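Long-range contacts in SYE1 (Shewanella oneidensis, PDB 4AWS), which binds FMN and probably works as an NADH- or NADPH-dependent oxidoreductase of the Old Yellow Enzyme family: residues L25-A30 against V55-Q60; M40-Y45 against R84-A89; A46-A51 against A327-P332; A182-L187 against G231-P236. The protein carries 1 engineered substitution. One frame throughout, in Å; residues are numbered along the deposited sequence.

Contact 1: residues L25-A30 against V55-Q60. Engineered in segment 25-30: Leu-25 (natural residue Met). With FMN (flavin mononucleotide), chain B.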
# COMPACT_ATOMS: atom_id res chain seq x y z
N LEU A 25 -5.51 0.25 -3.63
CA LEU A 25 -6.01 -0.59 -4.72
C LEU A 25 -5.55 0.00 -6.07
O LEU A 25 -6.18 0.91 -6.61
CB LEU A 25 -7.53 -0.70 -4.70
CG LEU A 25 -8.10 -1.33 -3.42
CD1 LEU A 25 -9.55 -0.85 -3.20
CD2 LEU A 25 -7.96 -2.85 -3.47
N THR A 26 -4.47 -0.55 -6.60
CA THR A 26 -4.02 -0.19 -7.96
C THR A 26 -5.15 -0.42 -8.96
O THR A 26 -5.67 -1.52 -9.06
CB THR A 26 -2.82 -1.10 -8.29
OG1 THR A 26 -1.68 -0.69 -7.53
CG2 THR A 26 -2.41 -1.04 -9.76
N ARG A 27 -5.45 0.63 -9.71
CA ARG A 27 -6.48 0.56 -10.77
C ARG A 27 -5.92 0.86 -12.14
O ARG A 27 -6.62 0.68 -13.17
CB ARG A 27 -7.67 1.47 -10.47
CG ARG A 27 -8.27 1.27 -9.08
CD ARG A 27 -8.66 -0.18 -8.74
NE ARG A 27 -9.61 -0.70 -9.74
CZ ARG A 27 -10.92 -0.45 -9.74
NH1 ARG A 27 -11.47 0.24 -8.78
NH2 ARG A 27 -11.65 -0.90 -10.74
N SER A 28 -4.68 1.33 -12.24
CA SER A 28 -4.02 1.59 -13.53
C SER A 28 -4.89 2.43 -14.45
O SER A 28 -5.08 2.10 -15.63
CB SER A 28 -3.56 0.28 -14.14
OG SER A 28 -2.51 -0.29 -13.37
N ARG A 29 -5.35 3.56 -13.92
CA ARG A 29 -6.20 4.51 -14.65
C ARG A 29 -5.48 5.82 -14.90
O ARG A 29 -6.12 6.80 -15.36
CB ARG A 29 -7.51 4.79 -13.90
CG ARG A 29 -8.39 3.59 -13.58
CD ARG A 29 -8.83 2.91 -14.84
NE ARG A 29 -10.14 2.23 -14.85
CZ ARG A 29 -10.40 1.01 -14.41
NH1 ARG A 29 -9.51 0.32 -13.72
NH2 ARG A 29 -11.61 0.50 -14.61
N ALA A 30 -4.20 5.94 -14.60
CA ALA A 30 -3.54 7.25 -14.71
C ALA A 30 -3.44 7.71 -16.17
O ALA A 30 -3.25 6.92 -17.09
CB ALA A 30 -2.17 7.20 -14.06
N VAL A 55 -6.49 5.02 1.83
CA VAL A 55 -5.09 4.94 1.44
C VAL A 55 -5.08 4.80 -0.08
O VAL A 55 -5.74 3.92 -0.63
CB VAL A 55 -4.35 3.77 2.10
CG1 VAL A 55 -2.86 3.90 1.81
CG2 VAL A 55 -4.61 3.71 3.58
N SER A 56 -4.37 5.70 -0.77
CA SER A 56 -4.32 5.63 -2.20
C SER A 56 -3.71 4.32 -2.66
O SER A 56 -2.89 3.68 -1.99
CB SER A 56 -3.48 6.78 -2.78
OG SER A 56 -2.08 6.53 -2.74
N GLU A 57 -4.04 3.94 -3.90
CA GLU A 57 -3.26 3.00 -4.67
C GLU A 57 -1.79 3.37 -4.59
O GLU A 57 -1.41 4.53 -4.48
CB GLU A 57 -3.74 3.00 -6.11
CG GLU A 57 -3.56 4.28 -6.91
CD GLU A 57 -4.66 4.32 -7.97
OE1 GLU A 57 -4.63 3.56 -8.98
OE2 GLU A 57 -5.62 5.10 -7.81
N GLY A 58 -0.94 2.35 -4.75
CA GLY A 58 0.48 2.64 -4.80
C GLY A 58 0.78 3.68 -5.86
O GLY A 58 0.31 3.65 -6.99
N THR A 59 1.67 4.60 -5.48
CA THR A 59 2.08 5.69 -6.39
C THR A 59 3.61 5.72 -6.42
O THR A 59 4.26 5.89 -5.38
CB THR A 59 1.35 6.98 -6.01
OG1 THR A 59 1.68 8.02 -6.95
CG2 THR A 59 1.64 7.53 -4.64
N GLN A 60 4.17 5.50 -7.59
CA GLN A 60 5.61 5.31 -7.67
C GLN A 60 6.34 6.60 -7.39
O GLN A 60 5.99 7.71 -7.82
CB GLN A 60 6.01 4.72 -9.04
CG GLN A 60 5.67 5.56 -10.27
CD GLN A 60 4.35 5.22 -10.87
OE1 GLN A 60 3.51 4.54 -10.23
NE2 GLN A 60 4.08 5.67 -12.08
N1 FMN B . -2.07 -3.42 -1.89
C2 FMN B . -1.14 -2.45 -1.77
O2 FMN B . -0.47 -2.29 -0.72
N3 FMN B . -0.97 -1.55 -2.80
C4 FMN B . -1.69 -1.55 -3.98
O4 FMN B . -1.51 -0.64 -4.81
C4A FMN B . -2.57 -2.65 -4.13
N5 FMN B . -3.30 -2.76 -5.29
C5A FMN B . -4.31 -3.69 -5.33
C6 FMN B . -5.15 -3.76 -6.41
C7 FMN B . -6.25 -4.61 -6.48
C7M FMN B . -7.19 -4.52 -7.66
C8 FMN B . -6.49 -5.47 -5.42
C8M FMN B . -7.66 -6.36 -5.41
C9 FMN B . -5.64 -5.44 -4.29
C9A FMN B . -4.54 -4.57 -4.24
N10 FMN B . -3.74 -4.46 -3.09
C10 FMN B . -2.76 -3.50 -3.01
C1' FMN B . -4.08 -5.29 -1.90
C2' FMN B . -5.23 -4.71 -1.11
O2' FMN B . -4.90 -3.48 -0.47
C3' FMN B . -5.72 -5.66 -0.02
O3' FMN B . -4.71 -5.82 0.99
C4' FMN B . -6.14 -7.04 -0.48
O4' FMN B . -6.97 -6.95 -1.66
C5' FMN B . -6.78 -7.87 0.60
O5' FMN B . -7.99 -7.26 1.08
P FMN B . -9.44 -7.79 0.53
O1P FMN B . -9.53 -7.39 -0.92
O2P FMN B . -9.47 -9.31 0.70
O3P FMN B . -10.44 -7.05 1.41
O HOH W 1 -7.10 2.67 -2.70
O HOH W 2 -1.11 1.83 -8.40
O HOH W 3 -2.85 2.42 -10.36
O HOH W 4 -5.23 4.67 -11.34
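Glu-57 sends its side chain from the second strand of a TIM barrel, 53-60, up against the loop 25-30 that follows the first strand, 20-22. Its CB lies 3.3 Å from Leu-25 O. Its CG takes the cramped rotamer between backbone N and carbonyl carbon (chi1 64°), and beyond it the chain is extended, bringing the carboxylate to the loop backbone. In the conformer described, one of two deposited, OE1 accepts Arg-27 N at 3.1 Å, met from above the carboxylate plane, and is also joined by a water to Arg-29 N. The other oxygen, OE2, is bonded to Tyr-45 OH, so a glutamate here can tie the loop to helix 39-46. Leu-25, an engineered residue, points away from the strand and lays CD2 3.6 Å from C8 and C9 of FMN. Arg-27 likewise turns its bent chain away, to the carbonyls of Leu-349 and Gly-356. Thr-26 suits the flavin edge: with OG1 beside the backbone N (chi1 -72°) its hydroxyl faces O4, while its CB packs near N5. Flavin O4 is gripped from both segments: Thr-26 OG1 donates at 2.7 Å, and Gly-58 N at 3.0 Å, nearly straight at 165°.

Contact 2: residues M40-Y45 against R84-A89. With BOG (octyl beta-D-glucopyranoside), chain E.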
# COMPACT_ATOMS: atom_id res chain seq x y z
N MET A 40 -11.31 11.07 -13.27
CA MET A 40 -12.03 9.84 -13.01
C MET A 40 -11.57 9.26 -11.66
O MET A 40 -12.38 8.74 -10.91
CB MET A 40 -12.00 8.79 -14.10
CG MET A 40 -10.68 8.08 -14.37
SD MET A 40 -10.84 6.81 -15.65
CE MET A 40 -11.19 7.81 -17.08
N MET A 41 -10.27 9.34 -11.40
CA MET A 41 -9.77 8.85 -10.11
C MET A 41 -10.31 9.68 -8.98
O MET A 41 -10.67 9.15 -7.91
CB MET A 41 -8.25 8.87 -10.11
CG MET A 41 -7.66 7.83 -11.06
SD MET A 41 -5.90 8.07 -11.36
CE MET A 41 -5.24 7.96 -9.67
N ALA A 42 -10.38 11.02 -9.13
CA ALA A 42 -10.92 11.85 -8.09
C ALA A 42 -12.38 11.50 -7.79
O ALA A 42 -12.78 11.44 -6.61
CB ALA A 42 -10.77 13.33 -8.48
N ILE A 43 -13.18 11.27 -8.83
CA ILE A 43 -14.57 10.84 -8.63
C ILE A 43 -14.61 9.52 -7.88
O ILE A 43 -15.36 9.35 -6.91
CB ILE A 43 -15.29 10.74 -9.99
CG1 ILE A 43 -15.46 12.12 -10.64
CG2 ILE A 43 -16.64 10.05 -9.83
CD1 ILE A 43 -15.87 12.08 -12.07
N TYR A 44 -13.82 8.57 -8.33
CA TYR A 44 -13.74 7.24 -7.73
C TYR A 44 -13.45 7.29 -6.23
O TYR A 44 -14.11 6.65 -5.44
CB TYR A 44 -12.69 6.48 -8.48
CG TYR A 44 -12.11 5.24 -7.83
CD1 TYR A 44 -12.84 4.05 -7.72
CD2 TYR A 44 -10.81 5.28 -7.36
CE1 TYR A 44 -12.27 2.95 -7.12
CE2 TYR A 44 -10.22 4.16 -6.80
CZ TYR A 44 -10.96 3.00 -6.68
OH TYR A 44 -10.40 1.83 -6.19
N TYR A 45 -12.41 8.04 -5.84
CA TYR A 45 -12.07 8.13 -4.44
C TYR A 45 -13.14 8.88 -3.68
O TYR A 45 -13.50 8.48 -2.56
CB TYR A 45 -10.71 8.73 -4.26
CG TYR A 45 -9.53 7.83 -4.56
CD1 TYR A 45 -9.22 6.77 -3.71
CD2 TYR A 45 -8.71 8.06 -5.65
CE1 TYR A 45 -8.14 5.97 -3.95
CE2 TYR A 45 -7.61 7.24 -5.88
CZ TYR A 45 -7.33 6.20 -5.04
OH TYR A 45 -6.21 5.40 -5.23
N ARG A 84 -3.68 16.45 -6.34
CA ARG A 84 -4.40 17.48 -5.65
C ARG A 84 -5.87 17.49 -6.05
O ARG A 84 -6.71 17.80 -5.20
CB ARG A 84 -3.75 18.85 -5.97
CG ARG A 84 -4.44 20.06 -5.28
CD ARG A 84 -4.29 20.01 -3.77
NE ARG A 84 -4.85 21.12 -3.05
CZ ARG A 84 -4.28 22.30 -2.92
NH1 ARG A 84 -3.08 22.53 -3.48
NH2 ARG A 84 -4.90 23.24 -2.22
N ILE A 85 -6.20 17.20 -7.29
CA ILE A 85 -7.63 17.15 -7.60
C ILE A 85 -8.29 16.03 -6.80
O ILE A 85 -9.40 16.20 -6.30
CB ILE A 85 -7.86 17.00 -9.10
CG1 ILE A 85 -7.25 18.17 -9.90
CG2 ILE A 85 -9.35 16.85 -9.37
CD1 ILE A 85 -7.29 17.82 -11.39
N VAL A 86 -7.62 14.88 -6.68
CA VAL A 86 -8.14 13.78 -5.85
C VAL A 86 -8.31 14.20 -4.42
O VAL A 86 -9.37 13.98 -3.81
CB VAL A 86 -7.25 12.54 -5.99
CG1 VAL A 86 -7.72 11.46 -5.02
CG2 VAL A 86 -7.18 12.03 -7.40
N THR A 87 -7.28 14.77 -3.80
CA THR A 87 -7.38 15.08 -2.39
C THR A 87 -8.39 16.19 -2.14
O THR A 87 -9.10 16.13 -1.13
CB THR A 87 -6.02 15.40 -1.74
OG1 THR A 87 -5.58 16.68 -2.22
CG2 THR A 87 -5.00 14.31 -1.98
N GLU A 88 -8.50 17.15 -3.04
CA GLU A 88 -9.55 18.17 -2.89
C GLU A 88 -10.94 17.53 -2.90
O GLU A 88 -11.81 17.89 -2.10
CB GLU A 88 -9.44 19.24 -3.96
CG GLU A 88 -8.29 20.18 -3.72
CD GLU A 88 -8.40 21.03 -2.48
OE1 GLU A 88 -9.51 21.57 -2.23
OE2 GLU A 88 -7.40 21.10 -1.73
N ALA A 89 -11.15 16.59 -3.84
CA ALA A 89 -12.45 15.95 -3.92
C ALA A 89 -12.77 15.16 -2.67
O ALA A 89 -13.88 15.19 -2.13
CB ALA A 89 -12.49 15.06 -5.15
C1 BOG E . -20.68 11.33 -4.80
O1 BOG E . -20.01 12.14 -5.79
C2 BOG E . -21.96 12.12 -4.47
O2 BOG E . -21.68 13.40 -3.90
C3 BOG E . -22.84 11.27 -3.53
O3 BOG E . -24.04 11.98 -3.27
C4 BOG E . -23.20 10.03 -4.37
O4 BOG E . -24.22 9.23 -3.80
C5 BOG E . -21.90 9.30 -4.71
O5 BOG E . -21.05 10.13 -5.51
C6 BOG E . -22.39 8.17 -5.65
O6 BOG E . -21.39 7.19 -5.62
C1' BOG E . -18.64 11.70 -5.79
C2' BOG E . -17.88 12.59 -6.76
C3' BOG E . -17.64 13.99 -6.29
C4' BOG E . -17.21 14.94 -7.44
C5' BOG E . -15.73 14.68 -7.73
C6' BOG E . -15.29 15.52 -8.94
C7' BOG E . -13.80 15.27 -9.18
C8' BOG E . -13.25 16.06 -10.38
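Ala-42 sets its CB against Val-86, 3.7 Å from Val-86 CA, where helices 39-46 and 77-92, neighbours in the outer layer of the TIM barrel after its first and second strands, pack with their axes 8.2 Å apart and crossing at -26°. So small a residue lets the backbones come close; its methyl also meets Ala-89 CB at 4.1 Å and, in the conformer described, Ile-85 CG2. Val-86 divides its two methyls between neighbours. CG1, anti to the backbone N (chi1 174°), reaches the Tyr-45 ring obliquely at CD2, 3.6 Å away, while CG2 stays beside the N and rests 3.8 Å from Ala-42 N. Shortening Val-86 to an alanine would probably open a gap beside the Tyr-45 ring and leave Ala-42 less firmly packed. Tyr-45 has CG beside its own N (chi1 -76°), which carries the ring inward; its apolar carbons suit the valine, and its hydroxyl bonds to Glu-57. The octyl tail of a bound octyl glucoside passes the pair, its C7' 3.7 Å from Ala-42 CB. Helix 39-46 thus has helix 77-92 along one flank and barrel strands under another: Met-41 and Tyr-45 touch strand 53-60, Tyr-44 and Tyr-45 touch Met-22 of strand 20-22.

Contact 3: residues A46-A51 against A327-P332. With BOG (octyl beta-D-glucopyranoside), chain E.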
# COMPACT_ATOMS: atom_id res chain seq x y z
N ALA A 46 -13.67 9.98 -4.23
CA ALA A 46 -14.68 10.75 -3.51
C ALA A 46 -15.95 9.93 -3.31
O ALA A 46 -16.62 10.11 -2.27
CB ALA A 46 -14.97 12.04 -4.27
N GLN A 47 -16.28 9.04 -4.22
CA GLN A 47 -17.41 8.15 -4.05
C GLN A 47 -17.28 7.22 -2.83
O GLN A 47 -18.27 6.71 -2.36
CB GLN A 47 -17.58 7.25 -5.25
CG GLN A 47 -18.16 7.93 -6.51
CD GLN A 47 -18.30 7.03 -7.68
OE1 GLN A 47 -19.03 7.39 -8.68
NE2 GLN A 47 -17.68 5.97 -7.73
N ARG A 48 -16.05 7.00 -2.38
CA ARG A 48 -15.71 6.05 -1.32
C ARG A 48 -15.33 6.75 -0.02
O ARG A 48 -14.85 6.11 0.93
CB ARG A 48 -14.65 5.10 -1.85
CG ARG A 48 -15.24 4.16 -2.88
CD ARG A 48 -14.26 3.50 -3.85
NE ARG A 48 -14.98 2.64 -4.78
CZ ARG A 48 -15.77 3.07 -5.75
NH1 ARG A 48 -15.79 4.30 -6.07
NH2 ARG A 48 -16.54 2.20 -6.42
N ALA A 49 -15.56 8.06 0.05
CA ALA A 49 -15.11 8.88 1.17
C ALA A 49 -15.92 8.76 2.45
O ALA A 49 -15.65 9.45 3.42
CB ALA A 49 -14.98 10.35 0.72
N SER A 50 -16.89 7.84 2.49
CA SER A 50 -17.50 7.45 3.75
C SER A 50 -16.62 6.51 4.54
O SER A 50 -16.92 6.24 5.72
CB SER A 50 -18.90 6.91 3.56
OG SER A 50 -18.87 5.68 2.89
N ALA A 51 -15.52 6.01 3.96
CA ALA A 51 -14.49 5.35 4.74
C ALA A 51 -14.01 6.28 5.83
O ALA A 51 -14.01 7.50 5.70
CB ALA A 51 -13.34 4.97 3.84
N ALA A 327 -16.41 -2.55 -5.58
CA ALA A 327 -17.75 -2.71 -6.10
C ALA A 327 -18.84 -2.03 -5.30
O ALA A 327 -19.98 -1.99 -5.73
CB ALA A 327 -18.05 -4.19 -6.23
N ASN A 328 -18.50 -1.49 -4.12
CA ASN A 328 -19.48 -0.93 -3.20
C ASN A 328 -18.98 0.43 -2.74
O ASN A 328 -18.27 0.52 -1.73
CB ASN A 328 -19.72 -1.85 -2.01
CG ASN A 328 -20.29 -3.19 -2.46
OD1 ASN A 328 -21.48 -3.34 -2.63
ND2 ASN A 328 -19.38 -4.13 -2.67
N PRO A 329 -19.31 1.50 -3.46
CA PRO A 329 -18.76 2.81 -3.05
C PRO A 329 -19.23 3.21 -1.67
O PRO A 329 -18.52 3.90 -0.92
CB PRO A 329 -19.26 3.74 -4.17
CG PRO A 329 -20.46 3.07 -4.71
CD PRO A 329 -20.14 1.61 -4.68
N ASP A 330 -20.45 2.78 -1.32
CA ASP A 330 -21.11 2.96 -0.04
C ASP A 330 -20.92 1.74 0.87
O ASP A 330 -21.82 1.38 1.65
CB ASP A 330 -22.60 3.26 -0.21
CG ASP A 330 -23.35 2.20 -0.95
OD1 ASP A 330 -22.75 1.34 -1.66
OD2 ASP A 330 -24.61 2.20 -0.85
N LEU A 331 -19.75 1.11 0.80
CA LEU A 331 -19.51 -0.07 1.61
C LEU A 331 -19.82 0.18 3.08
O LEU A 331 -20.47 -0.70 3.70
CB LEU A 331 -18.05 -0.55 1.45
CG LEU A 331 -17.74 -1.82 2.24
CD1 LEU A 331 -18.50 -3.02 1.76
CD2 LEU A 331 -16.25 -2.10 2.20
N PRO A 332 -19.41 1.27 3.72
CA PRO A 332 -19.74 1.45 5.16
C PRO A 332 -21.23 1.34 5.44
O PRO A 332 -21.64 0.62 6.36
CB PRO A 332 -19.11 2.79 5.49
CG PRO A 332 -17.95 2.90 4.52
CD PRO A 332 -18.53 2.36 3.24
C1 BOG E . -20.68 11.33 -4.80
O1 BOG E . -20.01 12.14 -5.79
C2 BOG E . -21.96 12.12 -4.47
O2 BOG E . -21.68 13.40 -3.90
C3 BOG E . -22.84 11.27 -3.53
O3 BOG E . -24.04 11.98 -3.27
C4 BOG E . -23.20 10.03 -4.37
O4 BOG E . -24.22 9.23 -3.80
C5 BOG E . -21.90 9.30 -4.71
O5 BOG E . -21.05 10.13 -5.51
C6 BOG E . -22.39 8.17 -5.65
O6 BOG E . -21.39 7.19 -5.62
C1' BOG E . -18.64 11.70 -5.79
C2' BOG E . -17.88 12.59 -6.76
C3' BOG E . -17.64 13.99 -6.29
C4' BOG E . -17.21 14.94 -7.44
C5' BOG E . -15.73 14.68 -7.73
C6' BOG E . -15.29 15.52 -8.94
C7' BOG E . -13.80 15.27 -9.18
C8' BOG E . -13.25 16.06 -10.38
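Arg-48 lies across Pro-329, passing it almost atom by atom. CB stands 4.2 Å from Pro-329 O; CG, beside the backbone N (chi1 -71°), is 3.8 Å from both Pro-329 CA and its O. The chain then extends straight to NE, which is 4.2 Å from Pro-329 CA and bonds to Phe-325 O. At CZ the flat guanidinium receives Pro-329 CB over one face, 3.7 Å above its plane and toward the rim. NH1 donates to Tyr-44 O; NH2 donates to Ile-326 O and lies 3.9 Å from Pro-329 CB. Arginine suits this buried place, since its N-H groups satisfy three carbonyls while its face packs on carbon. A leucine in its place has no N-H groups, which would probably leave the carbonyls of Phe-325, Tyr-44 and Ile-326 without their buried partners. Nearer the backbone, Arg-48 CA makes a CA-H...O contact of 3.6 Å with Pro-329 O, almost straight at 172°. Ser-50 OG touches Pro-332 CG and CD, each at 3.4 Å. The contact joins the turns leading into the second strand of the TIM barrel to the turn beyond its last, 318-320, where the barrel closes on strand 20-22, whose Met-22 and Ile-20 border Arg-48 and Pro-332.

Contact 4: residues A182-L187 against G231-P236. With FMN (flavin mononucleotide), chain B.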
# COMPACT_ATOMS: atom_id res chain seq x y z
N ALA A 182 5.84 -1.31 2.35
CA ALA A 182 6.92 -2.21 2.69
C ALA A 182 6.44 -3.66 2.71
O ALA A 182 7.06 -4.51 3.34
CB ALA A 182 7.57 -1.81 4.01
N ALA A 183 5.42 -3.93 1.94
CA ALA A 183 4.70 -5.19 1.90
C ALA A 183 4.72 -5.79 0.50
O ALA A 183 5.37 -5.30 -0.42
CB ALA A 183 3.26 -4.97 2.43
N ASN A 184 4.00 -6.89 0.35
CA ASN A 184 3.60 -7.59 -0.85
C ASN A 184 4.75 -7.78 -1.84
O ASN A 184 4.57 -7.76 -3.05
CB ASN A 184 2.37 -6.96 -1.47
CG ASN A 184 1.22 -6.95 -0.51
OD1 ASN A 184 1.23 -7.66 0.51
ND2 ASN A 184 0.18 -6.16 -0.79
N GLY A 185 5.90 -8.10 -1.34
CA GLY A 185 7.03 -8.49 -2.13
C GLY A 185 7.77 -7.39 -2.83
O GLY A 185 8.64 -7.69 -3.68
N TYR A 186 7.50 -6.13 -2.51
CA TYR A 186 8.11 -4.98 -3.21
C TYR A 186 9.47 -4.65 -2.60
O TYR A 186 10.06 -5.45 -1.86
CB TYR A 186 7.09 -3.85 -3.34
CG TYR A 186 5.91 -4.32 -4.17
CD1 TYR A 186 6.08 -4.68 -5.51
CD2 TYR A 186 4.63 -4.39 -3.64
CE1 TYR A 186 5.01 -5.10 -6.28
CE2 TYR A 186 3.56 -4.81 -4.40
CZ TYR A 186 3.74 -5.18 -5.72
OH TYR A 186 2.66 -5.59 -6.43
N LEU A 187 10.06 -3.50 -2.96
CA LEU A 187 11.48 -3.30 -2.74
C LEU A 187 11.88 -3.48 -1.28
O LEU A 187 12.84 -4.20 -0.95
CB LEU A 187 11.95 -1.91 -3.21
CG LEU A 187 13.44 -1.67 -3.03
CD1 LEU A 187 14.30 -2.62 -3.85
CD2 LEU A 187 13.75 -0.21 -3.34
N GLY A 231 2.48 6.23 8.00
CA GLY A 231 2.10 4.85 8.27
C GLY A 231 2.98 3.93 7.44
O GLY A 231 3.65 4.36 6.49
N VAL A 232 3.01 2.64 7.81
CA VAL A 232 3.79 1.65 7.10
C VAL A 232 2.95 0.40 6.91
O VAL A 232 2.27 -0.02 7.85
CB VAL A 232 5.10 1.31 7.84
CG1 VAL A 232 5.86 0.21 7.16
CG2 VAL A 232 5.96 2.55 8.02
N ARG A 233 3.04 -0.21 5.73
CA ARG A 233 2.39 -1.48 5.43
C ARG A 233 3.43 -2.61 5.37
O ARG A 233 4.46 -2.47 4.72
CB ARG A 233 1.61 -1.41 4.10
CG ARG A 233 0.52 -2.45 4.05
CD ARG A 233 -0.41 -2.31 2.85
NE ARG A 233 -1.67 -2.96 3.17
CZ ARG A 233 -2.58 -3.39 2.30
NH1 ARG A 233 -2.32 -3.49 1.03
NH2 ARG A 233 -3.75 -3.84 2.75
N LEU A 234 3.11 -3.71 6.06
CA LEU A 234 3.91 -4.93 6.08
C LEU A 234 3.08 -6.13 5.72
O LEU A 234 1.86 -6.14 5.93
CB LEU A 234 4.54 -5.16 7.48
CG LEU A 234 5.48 -4.07 7.99
CD1 LEU A 234 5.94 -4.43 9.42
CD2 LEU A 234 6.69 -3.88 7.07
N ALA A 235 3.72 -7.20 5.24
CA ALA A 235 3.10 -8.46 4.88
C ALA A 235 3.92 -9.60 5.47
O ALA A 235 4.79 -10.18 4.82
CB ALA A 235 2.99 -8.63 3.38
N PRO A 236 3.69 -9.92 6.76
CA PRO A 236 4.59 -10.92 7.40
C PRO A 236 4.55 -12.30 6.80
O PRO A 236 5.59 -12.97 6.79
CB PRO A 236 4.07 -10.92 8.86
CG PRO A 236 3.48 -9.58 9.06
CD PRO A 236 2.80 -9.26 7.71
N1 FMN B . -2.07 -3.42 -1.89
C2 FMN B . -1.14 -2.45 -1.77
O2 FMN B . -0.47 -2.29 -0.72
N3 FMN B . -0.97 -1.55 -2.80
C4 FMN B . -1.69 -1.55 -3.98
O4 FMN B . -1.51 -0.64 -4.81
C4A FMN B . -2.57 -2.65 -4.13
N5 FMN B . -3.30 -2.76 -5.29
C5A FMN B . -4.31 -3.69 -5.33
C6 FMN B . -5.15 -3.76 -6.41
C7 FMN B . -6.25 -4.61 -6.48
C7M FMN B . -7.19 -4.52 -7.66
C8 FMN B . -6.49 -5.47 -5.42
C8M FMN B . -7.66 -6.36 -5.41
C9 FMN B . -5.64 -5.44 -4.29
C9A FMN B . -4.54 -4.57 -4.24
N10 FMN B . -3.74 -4.46 -3.09
C10 FMN B . -2.76 -3.50 -3.01
C1' FMN B . -4.08 -5.29 -1.90
C2' FMN B . -5.23 -4.71 -1.11
O2' FMN B . -4.90 -3.48 -0.47
C3' FMN B . -5.72 -5.66 -0.02
O3' FMN B . -4.71 -5.82 0.99
C4' FMN B . -6.14 -7.04 -0.48
O4' FMN B . -6.97 -6.95 -1.66
C5' FMN B . -6.78 -7.87 0.60
O5' FMN B . -7.99 -7.26 1.08
P FMN B . -9.44 -7.79 0.53
O1P FMN B . -9.53 -7.39 -0.92
O2P FMN B . -9.47 -9.31 0.70
O3P FMN B . -10.44 -7.05 1.41
O HOH W 5 6.49 -6.94 4.58
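Ala-183 lays its CB over the peptide joining Leu-234 to Ala-235, 3.5 Å from Leu-234 C, and also meets Ala-235 CB at 3.8 Å. A methyl fits here because the two backbones run so close, with Ala-183 and Leu-234 nearest neighbours. Just before it, Ala-182 N donates to Arg-233 O at 3.0 Å, a bent bond (131°), while Ala-182 CB turns to Leu-234 CD2, 3.8 Å away. Leu-234 CB points away from the loop, but the branch carrying CD2 swings back to make this touch. Asn-184 spans from the strand to the cofactor: its OD1 is 3.5 Å from Ala-235 CB, and its ND2 is near flavin N1. Strands 177-181 and 230-234 are the fourth and fifth parallel neighbours of the TIM barrel, and at their C-terminal ends, where such barrels carry their active sites, the chain leaves the sheet through a type I' turn from Ala-183 to Tyr-186. The positive phi values of Asn-184 and Gly-185 suit asparagine and glycine. Arg-233, a residue of the FMN site, runs extended with CG anti to the backbone N (chi1 -157°), which carries its guanidinium to the cofactor. NH1 donates to FMN O2 at 2.8 Å and to O2' at 3.0 Å, and NH2 to O3' at 2.8 Å; flavin N1 lies at the guanidinium edge, in its plane. Positive charge there would probably favour negative charge on the N1-C2=O2 part of reduced flavin. Past the strand, a water donates to Ala-182 O and accepts from Ala-235 N.

Overall arrangement
Contacts 1 and 4, their centres about 15 Å apart, do not touch, yet both hold the same FMN: contact 1 serves flavin O4, contact 4 the O2 side and the ribityl hydroxyls. Contact 2 adjoins contact 1, with centres about 12 Å apart, and the two meet where Tyr-45 OH lies 2.7 Å from Glu-57 OE2. Contact 3 takes up the chain where helix 39-46 of contact 2 ends: Ala-46 CB is 4.0 Å from Ala-89 O of contact 2, and one detergent molecule touches both contacts. The Arg-48 side chain remains about 11 Å from FMN, and contacts 2 and 3 lie about 25 and 24 Å from contact 4, centre to centre.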